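Local structure of putative SAM-dependent O-methyltranferase (Podospora anserina, 4YMH) at residues D205-S208 with A209-E213; E109-K113 with Y114-D118. The protein binds S-adenosyl-L-methionine and S-adenosyl-L-homocysteine and is probably a cation-dependent O-methyltransferase. All blocks are in the same frame, centred on the assembly; numbering follows the deposited sequence.

Contacts 1 and 2 are both local, each made along one helix or at its end, and they lie on opposite sides of the chain's centre, with their own centres 37 Å apart and their nearest atoms about 23 Å apart. Contact 2 comes first in the chain, where helix 101-114 turns towards strand 120-124; contact 1 lies in the last turns of helix 194-212. Neither includes a known cofactor-binding residue, but contact 2 is closer to the cofactor: the side chain of Phe111 is about 8 Å from that of Glu98 and about 10 Å from the bound S-adenosyl-L-homocysteine, whereas that of Phe207 is about 11 Å from Asn146 and about 14 Å from the ligand.

Contact 1: residues D205-S208 with A209-E213; sequences DKFS and AGLME
Phe207 and Leu211 make an i to i+4 side-chain contact within helix 194-212, on the flank that faces the protein interior. The evidence is a CH-pi approach: Leu211 CD1 lies 4.1 Å from the centroid of the Phe207 ring and 28° off its normal, thus over the face, while the nearest pair of carbons is Phe207 CZ and Leu211 CD1 at 3.7 Å. The other methyl sits nearer the rim, with Leu211 CD2 at 3.9 Å from Phe207 CE1. With CG anti to the backbone N (chi1 167°), the Phe207 ring is carried beside its own carbonyl, the side on which the next turn brings in Leu211. Tyr150 meets the same ring edge-to-face, and Val154 of helix 150-159 touches both residues. In the Rossmann-like class I methyltransferase fold, helix 194-212 links strand 167-171 to the antiparallel pair 217-222 and 228-233, and Leu211 packs on side chains of both these last strands. Cutting Phe207 back to an alanine would probably leave Leu211 CD1 without its aromatic face and open a gap beside Tyr150. The backbone holds the two side chains in step: Leu211 N donates to Phe207 O at 3.0 Å, and the same i to i+4 pattern joins Gly210 N to Lys206 O and Ala209 N to Asp205 O. On another side of the helix the second subunit approaches, where Asp205 OD1 is hydrogen-bonded to Tyr19 OH of that chain. Ser208 packs against the same tyrosine, but its hydroxyl turns back along the helix, OG being hydrogen-bonded to Leu204 O.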
ATOM      1  N   ASP A 205      -9.837 -17.360  -0.859  1.00 16.69           N
ATOM      2  CA  ASP A 205     -10.728 -16.936  -1.930  1.00 16.36           C
ATOM      3  C   ASP A 205     -12.146 -16.785  -1.366  1.00 18.96           C
ATOM      4  O   ASP A 205     -12.845 -15.793  -1.647  1.00 17.93           O
ATOM      5  CB  ASP A 205     -10.698 -17.934  -3.090  1.00 20.11           C
ATOM      6  CG  ASP A 205     -11.757 -17.647  -4.137  1.00 25.13           C
ATOM      7  OD1 ASP A 205     -11.758 -16.542  -4.734  1.00 21.98           O
ATOM      8  OD2 ASP A 205     -12.614 -18.535  -4.343  1.00 29.16           O
ATOM      9  N   LYS A 206     -12.576 -17.759  -0.561  1.00 18.87           N
ATOM     10  CA  LYS A 206     -13.886 -17.610   0.083  1.00 21.32           C
ATOM     11  C   LYS A 206     -13.946 -16.364   0.997  1.00 18.55           C
ATOM     12  O   LYS A 206     -14.940 -15.636   1.014  1.00 19.44           O
ATOM     13  CB  LYS A 206     -14.226 -18.868   0.885  1.00 26.90           C
ATOM     14  CG  LYS A 206     -14.517 -20.087   0.016  1.00 35.62           C
ATOM     15  CD  LYS A 206     -15.042 -21.240   0.856  1.00 41.08           C
ATOM     16  CE  LYS A 206     -15.457 -22.422  -0.016  1.00 49.30           C
ATOM     17  NZ  LYS A 206     -14.281 -23.189  -0.508  1.00 52.73           N
ATOM     18  N   PHE A 207     -12.871 -16.149   1.751  1.00 17.71           N
ATOM     19  CA  PHE A 207     -12.713 -14.975   2.617  1.00 18.25           C
ATOM     20  C   PHE A 207     -12.918 -13.681   1.821  1.00 21.39           C
ATOM     21  O   PHE A 207     -13.772 -12.830   2.158  1.00 21.67           O
ATOM     22  CB  PHE A 207     -11.328 -15.002   3.264  1.00 14.92           C
ATOM     23  CG  PHE A 207     -10.917 -13.700   3.932  1.00 14.54           C
ATOM     24  CD1 PHE A 207     -11.593 -13.230   5.047  1.00 18.96           C
ATOM     25  CD2 PHE A 207      -9.833 -12.971   3.455  1.00 14.30           C
ATOM     26  CE1 PHE A 207     -11.200 -12.034   5.681  1.00 16.80           C
ATOM     27  CE2 PHE A 207      -9.444 -11.777   4.072  1.00 16.75           C
ATOM     28  CZ  PHE A 207     -10.131 -11.319   5.191  1.00 16.66           C
ATOM     29  N   SER A 208     -12.146 -13.571   0.743  1.00 18.29           N
ATOM     30  CA  SER A 208     -12.152 -12.378  -0.106  1.00 19.27           C
ATOM     31  C   SER A 208     -13.525 -12.121  -0.703  1.00 17.56           C
ATOM     32  O   SER A 208     -13.979 -10.984  -0.728  1.00 20.26           O
ATOM     33  CB  SER A 208     -11.125 -12.507  -1.230  1.00 16.02           C
ATOM     34  OG  SER A 208      -9.817 -12.572  -0.709  1.00 16.43           O
ATOM     35  N   ALA A 209     -14.188 -13.173  -1.179  1.00 17.39           N
ATOM     36  CA  ALA A 209     -15.524 -13.004  -1.754  1.00 19.77           C
ATOM     37  C   ALA A 209     -16.532 -12.584  -0.686  1.00 21.42           C
ATOM     38  O   ALA A 209     -17.434 -11.788  -0.948  1.00 23.65           O
ATOM     39  CB  ALA A 209     -15.982 -14.288  -2.441  1.00 20.69           C
ATOM     40  N   GLY A 210     -16.371 -13.117   0.521  1.00 20.13           N
ATOM     41  CA  GLY A 210     -17.259 -12.775   1.616  1.00 24.10           C
ATOM     42  C   GLY A 210     -17.164 -11.312   2.032  1.00 20.45           C
ATOM     43  O   GLY A 210     -18.173 -10.702   2.407  1.00 22.72           O
ATOM     44  N   LEU A 211     -15.960 -10.758   2.000  1.00 20.17           N
ATOM     45  CA  LEU A 211     -15.805  -9.342   2.339  1.00 18.50           C
ATOM     46  C   LEU A 211     -16.633  -8.452   1.425  1.00 22.13           C
ATOM     47  O   LEU A 211     -17.171  -7.426   1.856  1.00 19.19           O
ATOM     48  CB  LEU A 211     -14.348  -8.920   2.268  1.00 16.38           C
ATOM     49  CG  LEU A 211     -13.398  -9.570   3.268  1.00 20.32           C
ATOM     50  CD1 LEU A 211     -12.002  -8.979   3.081  1.00 18.17           C
ATOM     51  CD2 LEU A 211     -13.885  -9.418   4.726  1.00 16.69           C
ATOM     52  N   MET A 212     -16.754  -8.847   0.162  1.00 18.59           N
ATOM     53  CA  MET A 212     -17.487  -8.013  -0.788  1.00 20.38           C
ATOM     54  C   MET A 212     -18.986  -7.997  -0.508  1.00 25.39           C
ATOM     55  O   MET A 212     -19.694  -7.104  -0.982  1.00 23.70           O
ATOM     56  CB  MET A 212     -17.223  -8.470  -2.220  1.00 21.80           C
ATOM     57  CG  MET A 212     -15.784  -8.243  -2.664  1.00 22.08           C
ATOM     58  SD  MET A 212     -15.196  -6.544  -2.406  1.00 28.84           S
ATOM     59  CE  MET A 212     -16.180  -5.673  -3.596  1.00 25.62           C
ATOM     60  N   GLU A 213     -19.468  -8.953   0.286  1.00 18.52           N
ATOM     61  CA  GLU A 213     -20.894  -9.027   0.583  1.00 24.61           C
ATOM     62  C   GLU A 213     -21.257  -8.304   1.883  1.00 23.86           C
ATOM     63  O   GLU A 213     -22.435  -8.216   2.236  1.00 24.57           O
ATOM     64  CB  GLU A 213     -21.350 -10.493   0.678  1.00 32.12           C
ATOM     65  CG  GLU A 213     -21.097 -11.298  -0.582  1.00 34.33           C
ATOM     66  CD  GLU A 213     -21.783 -10.696  -1.796  1.00 43.34           C
ATOM     67  OE1 GLU A 213     -22.976 -10.334  -1.694  1.00 43.12           O
ATOM     68  OE2 GLU A 213     -21.122 -10.576  -2.852  1.00 49.61           O
TER

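Contact 2: residues E109-K113 with Y114-D118; sequences EAFKK and YGVGD
Phe111 and Val116 meet across a Schellman motif that ends helix 101-114, with Gly115 as its C-prime residue. The motif is identified by two bonds: Val116 N reaches back to Phe111 O at 3.3 Å, nearly straight with an N-H...O angle of 172°, and Gly115 N to Lys112 O at 3.2 Å, the donor standing above the carbonyl plane. Phe111 O also takes a weak bond from Gly115 N. Gly115, with a positive phi of 75°, turns the chain out of the helix, and Val116 comes back against its last turn. The valine CB points toward the helix and CG1 stands anti to the carbonyl carbon (chi1 -55°), which puts CG2 between N and C; Val116 CG2 then lies 3.7 Å from Phe111 CB and approaches the ring obliquely. Phe111 packs on Ala80, Val116 on Leu81 and Tyr84, so that both meet helix 78-86. The Tyr114 phenol packs on Leu81 as well and on Ala30 and Leu31 of helix 29-41, its OH hydrogen-bonded to Glu85 OE2, while Tyr114 N donates to Ala110 O. Helix 101-114 is the right-handed beta-alpha-beta crossover between parallel strands 93-98 and 120-124, as in other Rossmann-like folds. On the solvent flank the extended Lys113 chain bends at its last torsion, placing Lys113 NZ 3.3 Å from Glu109 OE2 in a salt bridge.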
ATOM      1  N   GLU A 109      10.371 -14.647  25.478  1.00 37.25           N
ATOM      2  CA  GLU A 109      11.804 -14.445  25.663  1.00 39.97           C
ATOM      3  C   GLU A 109      12.300 -13.272  24.794  1.00 36.70           C
ATOM      4  O   GLU A 109      13.045 -12.407  25.271  1.00 35.70           O
ATOM      5  CB  GLU A 109      12.576 -15.731  25.356  1.00 49.90           C
ATOM      6  CG  GLU A 109      14.053 -15.547  25.093  1.00 60.52           C
ATOM      7  CD  GLU A 109      14.761 -16.861  24.796  1.00 73.88           C
ATOM      8  OE1 GLU A 109      14.078 -17.902  24.700  1.00 79.66           O
ATOM      9  OE2 GLU A 109      16.004 -16.855  24.661  1.00 76.87           O
ATOM     10  N   ALA A 110      11.852 -13.215  23.544  1.00 31.64           N
ATOM     11  CA  ALA A 110      12.249 -12.140  22.637  1.00 29.77           C
ATOM     12  C   ALA A 110      11.875 -10.744  23.162  1.00 33.07           C
ATOM     13  O   ALA A 110      12.674  -9.804  23.105  1.00 33.35           O
ATOM     14  CB  ALA A 110      11.616 -12.365  21.257  1.00 28.18           C
ATOM     15  N   PHE A 111      10.647 -10.622  23.653  1.00 29.09           N
ATOM     16  CA  PHE A 111      10.140  -9.365  24.165  1.00 27.53           C
ATOM     17  C   PHE A 111      10.982  -8.926  25.355  1.00 29.37           C
ATOM     18  O   PHE A 111      11.382  -7.757  25.440  1.00 30.41           O
ATOM     19  CB  PHE A 111       8.663  -9.486  24.564  1.00 27.16           C
ATOM     20  CG  PHE A 111       7.726  -9.698  23.399  1.00 30.12           C
ATOM     21  CD1 PHE A 111       8.055  -9.252  22.126  1.00 29.09           C
ATOM     22  CD2 PHE A 111       6.522 -10.359  23.581  1.00 27.33           C
ATOM     23  CE1 PHE A 111       7.189  -9.452  21.046  1.00 30.65           C
ATOM     24  CE2 PHE A 111       5.648 -10.567  22.515  1.00 27.45           C
ATOM     25  CZ  PHE A 111       5.982 -10.112  21.241  1.00 29.08           C
ATOM     26  N   LYS A 112      11.276  -9.859  26.258  1.00 31.06           N
ATOM     27  CA  LYS A 112      12.134  -9.509  27.391  1.00 33.13           C
ATOM     28  C   LYS A 112      13.534  -9.085  26.953  1.00 37.04           C
ATOM     29  O   LYS A 112      14.096  -8.137  27.508  1.00 35.91           O
ATOM     30  CB  LYS A 112      12.236 -10.672  28.380  1.00 35.01           C
ATOM     31  CG  LYS A 112      10.931 -10.998  29.085  1.00 40.95           C
ATOM     32  CD  LYS A 112      11.144 -12.100  30.114  1.00 43.58           C
ATOM     33  CE  LYS A 112       9.836 -12.759  30.513  1.00 50.50           C
ATOM     34  NZ  LYS A 112       8.906 -11.793  31.149  1.00 54.06           N
ATOM     35  N   LYS A 113      14.113  -9.785  25.981  1.00 34.95           N
ATOM     36  CA  LYS A 113      15.454  -9.419  25.509  1.00 39.31           C
ATOM     37  C   LYS A 113      15.456  -8.017  24.897  1.00 33.51           C
ATOM     38  O   LYS A 113      16.419  -7.267  25.042  1.00 34.74           O
ATOM     39  CB  LYS A 113      15.974 -10.411  24.471  1.00 42.53           C
ATOM     40  CG  LYS A 113      16.392 -11.750  25.013  1.00 52.56           C
ATOM     41  CD  LYS A 113      17.140 -12.521  23.940  1.00 57.10           C
ATOM     42  CE  LYS A 113      17.213 -13.995  24.262  1.00 58.71           C
ATOM     43  NZ  LYS A 113      17.845 -14.262  25.593  1.00 62.11           N
ATOM     44  N   TYR A 114      14.363  -7.689  24.225  1.00 31.29           N
ATOM     45  CA  TYR A 114      14.215  -6.418  23.518  1.00 31.31           C
ATOM     46  C   TYR A 114      13.972  -5.272  24.487  1.00 34.17           C
ATOM     47  O   TYR A 114      14.196  -4.103  24.156  1.00 34.27           O
ATOM     48  CB  TYR A 114      13.058  -6.507  22.528  1.00 28.64           C
ATOM     49  CG  TYR A 114      13.240  -5.710  21.263  1.00 28.87           C
ATOM     50  CD1 TYR A 114      12.797  -4.390  21.176  1.00 32.87           C
ATOM     51  CD2 TYR A 114      13.841  -6.274  20.150  1.00 30.78           C
ATOM     52  CE1 TYR A 114      12.965  -3.656  20.016  1.00 30.15           C
ATOM     53  CE2 TYR A 114      14.001  -5.552  18.975  1.00 31.50           C
ATOM     54  CZ  TYR A 114      13.559  -4.247  18.913  1.00 33.06           C
ATOM     55  OH  TYR A 114      13.720  -3.535  17.744  1.00 31.07           O
ATOM     56  N   GLY A 115      13.499  -5.615  25.681  1.00 39.96           N
ATOM     57  CA  GLY A 115      13.199  -4.627  26.699  1.00 41.34           C
ATOM     58  C   GLY A 115      11.924  -3.852  26.420  1.00 43.07           C
ATOM     59  O   GLY A 115      11.871  -2.647  26.651  1.00 42.78           O
ATOM     60  N   VAL A 116      10.894  -4.530  25.925  1.00 36.91           N
ATOM     61  CA  VAL A 116       9.609  -3.871  25.729  1.00 44.83           C
ATOM     62  C   VAL A 116       8.987  -3.575  27.091  1.00 52.22           C
ATOM     63  O   VAL A 116       9.324  -4.212  28.090  1.00 56.49           O
ATOM     64  CB  VAL A 116       8.642  -4.720  24.869  1.00 44.44           C
ATOM     65  CG1 VAL A 116       9.294  -5.076  23.546  1.00 40.03           C
ATOM     66  CG2 VAL A 116       8.224  -5.976  25.610  1.00 48.57           C
ATOM     67  N   GLY A 117       8.092  -2.598  27.146  1.00 53.67           N
ATOM     68  CA  GLY A 117       7.456  -2.266  28.404  1.00 54.87           C
ATOM     69  C   GLY A 117       6.257  -3.147  28.664  1.00 52.95           C
ATOM     70  O   GLY A 117       6.115  -4.218  28.074  1.00 54.52           O
ATOM     71  N   ASP A 118       5.350  -2.694  29.492  1.00 51.51           N
ATOM     72  CA  ASP A 118       4.123  -3.399  29.751  1.00 54.28           C
ATOM     73  C   ASP A 118       3.194  -3.253  28.574  1.00 47.89           C
ATOM     74  O   ASP A 118       2.243  -3.971  28.455  1.00 50.32           O
ATOM     75  CB  ASP A 118       3.422  -2.793  30.965  1.00 64.71           C
ATOM     76  CG  ASP A 118       3.931  -3.358  32.280  1.00 74.98           C
ATOM     77  OD1 ASP A 118       3.117  -3.570  33.180  1.00 77.81           O
ATOM     78  OD2 ASP A 118       5.142  -3.600  32.412  1.00 80.72           O
TER